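PDB 6FN6: fatty acid synthase 1, isoform A from Drosophila melanogaster, which probably synthesises long-chain saturated fatty acids from acetyl-CoA and malonyl-CoA using NADPH, this chain being its modifying region with dehydratase, enoylreductase and ketoreductase. Local coordinates for residues E400-Y413 with E431-K445. Residues are numbered along the deposited sequence; the frame is centred on the assembly and turned at random.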
ATOM      1  N   GLU A 400      18.298  58.253  57.885  1.00 76.04           N
ATOM      2  CA  GLU A 400      19.375  58.412  58.860  1.00 80.98           C
ATOM      3  C   GLU A 400      20.410  57.289  58.793  1.00 82.57           C
ATOM      4  O   GLU A 400      21.611  57.543  58.867  1.00 72.85           O
ATOM      5  CB  GLU A 400      18.791  58.487  60.274  1.00 90.78           C
ATOM      6  CG  GLU A 400      19.753  59.021  61.328  1.00 98.37           C
ATOM      7  CD  GLU A 400      20.099  60.484  61.119  1.00102.86           C
ATOM      8  OE1 GLU A 400      19.506  61.116  60.219  1.00103.62           O
ATOM      9  OE2 GLU A 400      20.965  61.003  61.855  1.00105.10           O
ATOM     10  N   ASN A 401      19.945  56.051  58.659  1.00 56.10           N
ATOM     11  CA  ASN A 401      20.842  54.900  58.587  1.00 59.83           C
ATOM     12  C   ASN A 401      21.160  54.495  57.142  1.00 54.29           C
ATOM     13  O   ASN A 401      21.624  53.381  56.890  1.00 53.51           O
ATOM     14  CB  ASN A 401      20.241  53.714  59.345  1.00 68.44           C
ATOM     15  CG  ASN A 401      18.827  53.394  58.904  1.00 76.97           C
ATOM     16  OD1 ASN A 401      18.391  53.799  57.827  1.00 80.08           O
ATOM     17  ND2 ASN A 401      18.100  52.662  59.740  1.00 80.13           N
ATOM     18  N   GLY A 402      20.915  55.400  56.199  1.00 53.53           N
ATOM     19  CA  GLY A 402      21.157  55.120  54.796  1.00 42.47           C
ATOM     20  C   GLY A 402      22.634  55.074  54.452  1.00 39.56           C
ATOM     21  O   GLY A 402      23.481  55.422  55.273  1.00 39.59           O
ATOM     22  N   PHE A 403      22.944  54.643  53.233  1.00 40.13           N
ATOM     23  CA  PHE A 403      24.332  54.503  52.803  1.00 38.33           C
ATOM     24  C   PHE A 403      24.675  55.439  51.649  1.00 38.90           C
ATOM     25  O   PHE A 403      23.791  56.020  51.020  1.00 39.68           O
ATOM     26  CB  PHE A 403      24.615  53.060  52.389  1.00 37.21           C
ATOM     27  CG  PHE A 403      24.599  52.087  53.533  1.00 36.66           C
ATOM     28  CD1 PHE A 403      23.410  51.518  53.961  1.00 36.72           C
ATOM     29  CD2 PHE A 403      25.771  51.745  54.186  1.00 36.25           C
ATOM     30  CE1 PHE A 403      23.392  50.622  55.011  1.00 36.37           C
ATOM     31  CE2 PHE A 403      25.759  50.851  55.238  1.00 35.93           C
ATOM     32  CZ  PHE A 403      24.568  50.288  55.652  1.00 35.99           C
ATOM     33  N   LEU A 404      25.971  55.596  51.395  1.00 38.66           N
ATOM     34  CA  LEU A 404      26.448  56.294  50.209  1.00 39.17           C
ATOM     35  C   LEU A 404      27.405  55.392  49.441  1.00 38.40           C
ATOM     36  O   LEU A 404      28.427  54.963  49.976  1.00 38.37           O
ATOM     37  CB  LEU A 404      27.154  57.600  50.577  1.00 40.02           C
ATOM     38  CG  LEU A 404      26.350  58.702  51.266  1.00 41.04           C
ATOM     39  CD1 LEU A 404      27.267  59.868  51.590  1.00 41.89           C
ATOM     40  CD2 LEU A 404      25.184  59.161  50.407  1.00 41.90           C
ATOM     41  N   ILE A 405      27.070  55.099  48.191  1.00 44.25           N
ATOM     42  CA  ILE A 405      27.958  54.332  47.329  1.00 47.57           C
ATOM     43  C   ILE A 405      28.702  55.323  46.446  1.00 48.39           C
ATOM     44  O   ILE A 405      28.137  55.872  45.501  1.00 49.28           O
ATOM     45  CB  ILE A 405      27.194  53.293  46.485  1.00 44.32           C
ATOM     46  CG1 ILE A 405      26.250  52.469  47.367  1.00 41.46           C
ATOM     47  CG2 ILE A 405      28.180  52.379  45.772  1.00 43.86           C
ATOM     48  CD1 ILE A 405      25.356  51.522  46.593  1.00 40.10           C
ATOM     49  N   LEU A 406      29.969  55.561  46.765  1.00 43.05           N
ATOM     50  CA  LEU A 406      30.750  56.571  46.063  1.00 43.06           C
ATOM     51  C   LEU A 406      31.953  55.956  45.354  1.00 44.69           C
ATOM     52  O   LEU A 406      32.855  55.419  45.994  1.00 43.83           O
ATOM     53  CB  LEU A 406      31.218  57.651  47.040  1.00 42.69           C
ATOM     54  CG  LEU A 406      30.124  58.289  47.903  1.00 42.25           C
ATOM     55  CD1 LEU A 406      30.732  59.225  48.932  1.00 41.65           C
ATOM     56  CD2 LEU A 406      29.109  59.029  47.044  1.00 41.97           C
ATOM     57  N   GLU A 407      31.952  56.029  44.027  1.00 48.93           N
ATOM     58  CA  GLU A 407      33.111  55.624  43.243  1.00 50.38           C
ATOM     59  C   GLU A 407      34.025  56.832  43.110  1.00 54.18           C
ATOM     60  O   GLU A 407      33.610  57.887  42.631  1.00 59.01           O
ATOM     61  CB  GLU A 407      32.697  55.086  41.869  1.00 50.52           C
ATOM     62  CG  GLU A 407      33.859  54.872  40.903  1.00 52.09           C
ATOM     63  CD  GLU A 407      33.452  54.145  39.627  1.00 51.73           C
ATOM     64  OE1 GLU A 407      32.409  53.456  39.633  1.00 51.26           O
ATOM     65  OE2 GLU A 407      34.177  54.265  38.616  1.00 52.32           O
ATOM     66  N   GLU A 408      35.271  56.674  43.539  1.00 53.76           N
ATOM     67  CA  GLU A 408      36.216  57.782  43.560  1.00 54.24           C
ATOM     68  C   GLU A 408      37.543  57.380  42.937  1.00 54.63           C
ATOM     69  O   GLU A 408      37.826  56.195  42.769  1.00 53.55           O
ATOM     70  CB  GLU A 408      36.450  58.254  45.001  1.00 51.60           C
ATOM     71  CG  GLU A 408      35.195  58.707  45.731  1.00 50.73           C
ATOM     72  CD  GLU A 408      34.676  60.038  45.234  1.00 52.26           C
ATOM     73  OE1 GLU A 408      35.489  60.852  44.748  1.00 53.73           O
ATOM     74  OE2 GLU A 408      33.453  60.271  45.330  1.00 53.58           O
ATOM     75  N   THR A 409      38.347  58.376  42.579  1.00 63.46           N
ATOM     76  CA  THR A 409      39.719  58.121  42.167  1.00 66.13           C
ATOM     77  C   THR A 409      40.565  57.972  43.426  1.00 65.88           C
ATOM     78  O   THR A 409      40.432  58.754  44.367  1.00 66.72           O
ATOM     79  CB  THR A 409      40.279  59.249  41.281  1.00 70.99           C
ATOM     80  OG1 THR A 409      40.357  60.464  42.037  1.00 73.13           O
ATOM     81  CG2 THR A 409      39.388  59.467  40.069  1.00 72.65           C
ATOM     82  N   LEU A 410      41.431  56.966  43.438  1.00 64.53           N
ATOM     83  CA  LEU A 410      42.201  56.628  44.631  1.00 63.64           C
ATOM     84  C   LEU A 410      43.074  57.778  45.143  1.00 62.37           C
ATOM     85  O   LEU A 410      43.041  58.090  46.334  1.00 62.78           O
ATOM     86  CB  LEU A 410      43.076  55.402  44.363  1.00 63.08           C
ATOM     87  CG  LEU A 410      43.845  54.839  45.563  1.00 62.82           C
ATOM     88  CD1 LEU A 410      42.930  54.573  46.754  1.00 61.96           C
ATOM     89  CD2 LEU A 410      44.572  53.568  45.169  1.00 61.98           C
ATOM     90  N   PRO A 411      43.860  58.413  44.256  1.00 60.15           N
ATOM     91  CA  PRO A 411      44.710  59.490  44.777  1.00 60.09           C
ATOM     92  C   PRO A 411      43.915  60.587  45.479  1.00 58.49           C
ATOM     93  O   PRO A 411      44.290  61.001  46.574  1.00 58.17           O
ATOM     94  CB  PRO A 411      45.413  60.028  43.523  1.00 61.33           C
ATOM     95  CG  PRO A 411      44.623  59.520  42.374  1.00 61.44           C
ATOM     96  CD  PRO A 411      44.069  58.211  42.813  1.00 59.57           C
ATOM     97  N   THR A 412      42.830  61.043  44.860  1.00 55.88           N
ATOM     98  CA  THR A 412      42.014  62.104  45.440  1.00 58.10           C
ATOM     99  C   THR A 412      41.331  61.641  46.722  1.00 53.38           C
ATOM    100  O   THR A 412      41.324  62.359  47.723  1.00 53.85           O
ATOM    101  CB  THR A 412      40.937  62.598  44.454  1.00 59.88           C
ATOM    102  OG1 THR A 412      40.097  61.502  44.065  1.00 60.46           O
ATOM    103  CG2 THR A 412      41.581  63.211  43.223  1.00 62.00           C
ATOM    104  N   TYR A 413      40.756  60.444  46.689  1.00 49.59           N
ATOM    105  CA  TYR A 413      40.033  59.925  47.841  1.00 50.26           C
ATOM    106  C   TYR A 413      40.932  59.878  49.075  1.00 54.43           C
ATOM    107  O   TYR A 413      40.471  60.069  50.203  1.00 51.27           O
ATOM    108  CB  TYR A 413      39.478  58.529  47.552  1.00 45.74           C
ATOM    109  CG  TYR A 413      38.857  57.881  48.766  1.00 43.15           C
ATOM    110  CD1 TYR A 413      37.709  58.407  49.344  1.00 44.03           C
ATOM    111  CD2 TYR A 413      39.424  56.755  49.344  1.00 42.62           C
ATOM    112  CE1 TYR A 413      37.139  57.825  50.459  1.00 43.75           C
ATOM    113  CE2 TYR A 413      38.862  56.166  50.462  1.00 42.87           C
ATOM    114  CZ  TYR A 413      37.719  56.706  51.015  1.00 43.06           C
ATOM    115  OH  TYR A 413      37.156  56.124  52.125  1.00 41.72           O
ATOM    116  N   GLU A 431      35.775  49.783  51.771  1.00 46.13           N
ATOM    117  CA  GLU A 431      36.592  50.331  50.697  1.00 49.01           C
ATOM    118  C   GLU A 431      37.053  49.213  49.778  1.00 45.93           C
ATOM    119  O   GLU A 431      37.885  48.388  50.156  1.00 48.04           O
ATOM    120  CB  GLU A 431      37.801  51.088  51.245  1.00 48.88           C
ATOM    121  CG  GLU A 431      37.465  52.435  51.855  1.00 50.44           C
ATOM    122  CD  GLU A 431      38.659  53.084  52.528  1.00 51.69           C
ATOM    123  OE1 GLU A 431      39.781  52.547  52.405  1.00 51.25           O
ATOM    124  OE2 GLU A 431      38.477  54.139  53.169  1.00 52.53           O
ATOM    125  N   GLN A 432      36.496  49.182  48.574  1.00 37.26           N
ATOM    126  CA  GLN A 432      36.848  48.163  47.597  1.00 36.17           C
ATOM    127  C   GLN A 432      37.565  48.794  46.413  1.00 38.69           C
ATOM    128  O   GLN A 432      37.075  49.748  45.806  1.00 39.13           O
ATOM    129  CB  GLN A 432      35.601  47.407  47.124  1.00 36.05           C
ATOM    130  CG  GLN A 432      35.851  46.429  45.976  1.00 35.51           C
ATOM    131  CD  GLN A 432      36.892  45.379  46.310  1.00 35.59           C
ATOM    132  OE1 GLN A 432      36.694  44.557  47.208  1.00 35.05           O
ATOM    133  NE2 GLN A 432      38.010  45.399  45.588  1.00 36.42           N
ATOM    134  N   SER A 433      38.738  48.260  46.100  1.00 38.04           N
ATOM    135  CA  SER A 433      39.535  48.766  44.995  1.00 40.10           C
ATOM    136  C   SER A 433      38.834  48.476  43.676  1.00 41.04           C
ATOM    137  O   SER A 433      38.172  47.448  43.528  1.00 38.54           O
ATOM    138  CB  SER A 433      40.929  48.136  44.997  1.00 40.45           C
ATOM    139  OG  SER A 433      40.848  46.734  44.811  1.00 41.36           O
ATOM    140  N   LEU A 434      38.973  49.400  42.732  1.00 42.08           N
ATOM    141  CA  LEU A 434      38.500  49.196  41.371  1.00 46.41           C
ATOM    142  C   LEU A 434      39.720  49.311  40.473  1.00 52.82           C
ATOM    143  O   LEU A 434      39.860  50.255  39.695  1.00 53.88           O
ATOM    144  CB  LEU A 434      37.430  50.225  40.997  1.00 43.80           C
ATOM    145  CG  LEU A 434      36.150  50.165  41.835  1.00 38.97           C
ATOM    146  CD1 LEU A 434      35.216  51.317  41.501  1.00 39.41           C
ATOM    147  CD2 LEU A 434      35.443  48.833  41.632  1.00 38.11           C
ATOM    148  N   GLY A 435      40.609  48.332  40.606  1.00 51.53           N
ATOM    149  CA  GLY A 435      41.923  48.418  40.009  1.00 58.20           C
ATOM    150  C   GLY A 435      42.735  49.343  40.884  1.00 62.69           C
ATOM    151  O   GLY A 435      42.504  49.424  42.090  1.00 63.06           O
ATOM    152  N   ALA A 436      43.691  50.037  40.286  1.00 83.17           N
ATOM    153  CA  ALA A 436      44.402  51.088  40.992  1.00 84.92           C
ATOM    154  C   ALA A 436      43.855  52.408  40.473  1.00 82.50           C
ATOM    155  O   ALA A 436      43.177  52.439  39.447  1.00 84.47           O
ATOM    156  CB  ALA A 436      45.897  50.983  40.779  1.00 88.67           C
ATOM    157  N   THR A 437      44.130  53.493  41.183  1.00 68.61           N
ATOM    158  CA  THR A 437      43.625  54.817  40.815  1.00 66.90           C
ATOM    159  C   THR A 437      42.117  54.974  41.021  1.00 60.16           C
ATOM    160  O   THR A 437      41.582  56.061  40.806  1.00 60.40           O
ATOM    161  CB  THR A 437      43.947  55.182  39.340  1.00 71.45           C
ATOM    162  OG1 THR A 437      43.540  54.127  38.458  1.00 72.61           O
ATOM    163  CG2 THR A 437      45.437  55.453  39.168  1.00 72.65           C
ATOM    164  N   ARG A 438      41.423  53.909  41.416  1.00 55.61           N
ATOM    165  CA  ARG A 438      39.988  54.015  41.686  1.00 52.00           C
ATOM    166  C   ARG A 438      39.562  53.092  42.823  1.00 45.29           C
ATOM    167  O   ARG A 438      40.183  52.057  43.069  1.00 44.02           O
ATOM    168  CB  ARG A 438      39.166  53.708  40.433  1.00 54.91           C
ATOM    169  CG  ARG A 438      39.156  54.830  39.409  1.00 60.61           C
ATOM    170  CD  ARG A 438      37.943  54.747  38.498  1.00 63.97           C
ATOM    171  NE  ARG A 438      37.783  55.960  37.699  1.00 69.72           N
ATOM    172  CZ  ARG A 438      37.080  57.026  38.074  1.00 74.16           C
ATOM    173  NH1 ARG A 438      36.462  57.050  39.248  1.00 75.52           N
ATOM    174  NH2 ARG A 438      36.997  58.079  37.271  1.00 76.93           N
ATOM    175  N   VAL A 439      38.497  53.487  43.513  1.00 48.86           N
ATOM    176  CA  VAL A 439      38.007  52.750  44.673  1.00 45.93           C
ATOM    177  C   VAL A 439      36.502  52.940  44.841  1.00 43.87           C
ATOM    178  O   VAL A 439      35.973  54.019  44.573  1.00 42.37           O
ATOM    179  CB  VAL A 439      38.763  53.186  45.955  1.00 40.78           C
ATOM    180  CG1 VAL A 439      38.564  54.675  46.218  1.00 41.95           C
ATOM    181  CG2 VAL A 439      38.315  52.356  47.154  1.00 38.74           C
ATOM    182  N   LEU A 440      35.815  51.890  45.280  1.00 44.77           N
ATOM    183  CA  LEU A 440      34.399  51.999  45.613  1.00 41.76           C
ATOM    184  C   LEU A 440      34.250  52.122  47.129  1.00 41.67           C
ATOM    185  O   LEU A 440      34.697  51.252  47.881  1.00 42.86           O
ATOM    186  CB  LEU A 440      33.617  50.793  45.088  1.00 38.82           C
ATOM    187  CG  LEU A 440      32.087  50.898  45.145  1.00 37.96           C
ATOM    188  CD1 LEU A 440      31.574  51.992  44.211  1.00 40.30           C
ATOM    189  CD2 LEU A 440      31.433  49.562  44.810  1.00 36.04           C
ATOM    190  N   VAL A 441      33.632  53.212  47.573  1.00 37.50           N
ATOM    191  CA  VAL A 441      33.509  53.496  48.995  1.00 37.31           C
ATOM    192  C   VAL A 441      32.051  53.438  49.430  1.00 36.98           C
ATOM    193  O   VAL A 441      31.192  54.113  48.862  1.00 37.43           O
ATOM    194  CB  VAL A 441      34.120  54.873  49.336  1.00 38.17           C
ATOM    195  CG1 VAL A 441      34.076  55.124  50.835  1.00 38.07           C
ATOM    196  CG2 VAL A 441      35.550  54.968  48.822  1.00 38.67           C
ATOM    197  N   LEU A 442      31.781  52.632  50.450  1.00 36.35           N
ATOM    198  CA  LEU A 442      30.462  52.592  51.066  1.00 36.19           C
ATOM    199  C   LEU A 442      30.506  53.361  52.388  1.00 36.60           C
ATOM    200  O   LEU A 442      31.230  52.979  53.311  1.00 36.42           O
ATOM    201  CB  LEU A 442      30.014  51.145  51.287  1.00 35.35           C
ATOM    202  CG  LEU A 442      28.574  50.948  51.770  1.00 35.25           C
ATOM    203  CD1 LEU A 442      27.570  51.397  50.720  1.00 35.59           C
ATOM    204  CD2 LEU A 442      28.330  49.499  52.148  1.00 34.50           C
ATOM    205  N   ALA A 443      29.728  54.436  52.476  1.00 38.49           N
ATOM    206  CA  ALA A 443      29.774  55.320  53.637  1.00 37.85           C
ATOM    207  C   ALA A 443      28.446  55.333  54.382  1.00 38.06           C
ATOM    208  O   ALA A 443      27.394  55.052  53.808  1.00 37.99           O
ATOM    209  CB  ALA A 443      30.150  56.728  53.210  1.00 38.76           C
ATOM    210  N   ARG A 444      28.514  55.679  55.665  1.00 43.56           N
ATOM    211  CA  ARG A 444      27.358  55.662  56.552  1.00 45.98           C
ATOM    212  C   ARG A 444      27.648  56.531  57.776  1.00 49.20           C
ATOM    213  O   ARG A 444      28.807  56.682  58.163  1.00 47.74           O
ATOM    214  CB  ARG A 444      27.044  54.226  56.985  1.00 42.28           C
ATOM    215  CG  ARG A 444      25.688  54.022  57.637  1.00 41.68           C
ATOM    216  CD  ARG A 444      25.618  52.651  58.304  1.00 41.12           C
ATOM    217  NE  ARG A 444      24.265  52.100  58.346  1.00 42.08           N
ATOM    218  CZ  ARG A 444      23.955  50.921  58.880  1.00 40.07           C
ATOM    219  NH1 ARG A 444      24.898  50.174  59.441  1.00 38.73           N
ATOM    220  NH2 ARG A 444      22.700  50.493  58.870  1.00 37.78           N
ATOM    221  N   LYS A 445      26.612  57.118  58.372  1.00 51.03           N
ATOM    222  CA  LYS A 445      26.787  57.839  59.630  1.00 53.65           C
ATOM    223  C   LYS A 445      27.090  56.833  60.736  1.00 48.13           C
ATOM    224  O   LYS A 445      26.451  55.786  60.825  1.00 48.07           O
ATOM    225  CB  LYS A 445      25.544  58.664  59.985  1.00 60.90           C
ATOM    226  CG  LYS A 445      25.401  59.964  59.203  1.00 68.83           C
ATOM    227  CD  LYS A 445      24.261  60.824  59.745  1.00 75.76           C
ATOM    228  CE  LYS A 445      24.767  61.916  60.680  1.00 79.21           C
ATOM    229  NZ  LYS A 445      25.529  62.976  59.955  1.00 80.45           N
TER
HETATM  230  O   HOH W   1      24.210  57.194  57.481  1.00 34.41           O
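Phe403 overlaps the extended side chain of Arg444: Arg444 CG lies over one ring face, offset toward the rim, while Phe403 CZ sits over a face of the guanidinium, 3.3 Å from Arg444 CZ. The two planes are 23° apart, so the groups overlap at their rims, slightly tilted. At the guanidinium edge Arg444 NE donates to Asn401 O (3.3 Å), approaching from above the carbonyl plane, and NH1 bonds Lys538 O; together these probably hold the group's rotation. Between the strand ends, the hydrogen-bonded pairs Leu404–Ala443, Leu406–Val441 and Glu408–Val439 each carry two backbone bonds, such as Leu406 N to Val441 O at 2.8 Å. Ile405 spreads its branches over two leucines, CG2 meeting Leu440 CD1 and CG1 meeting Leu442 CD1, each pair at 3.8 Å; on this face helix 279-296 packs with Ile294 and Ala286. Farther along, Glu407 OE2 makes a long salt bridge to Arg438 NH1 (3.7 Å) with no N-H aimed at it, the planes being 76° apart; OE1 is paired with Arg283. On the opposite face Tyr413, its CG anti to the backbone N (chi1 173°), extends from the helix over strand 438-445. Val441 CG2 makes a CH-pi contact with its ring, 3.8 Å from the centroid, and OH donates to Glu431 OE2 at 2.6 Å; Glu431 OE1 is salt-bridged to Arg418. A phenylalanine in place of Tyr413 would lack the hydroxyl and would probably leave Glu431 OE2 without this donor. The antiparallel strand 438-445, inserted between 402-409 and 426-433, is the signature of the class I methyltransferase fold, consistent with the pseudo-methyltransferase domain of animal fatty acid synthases.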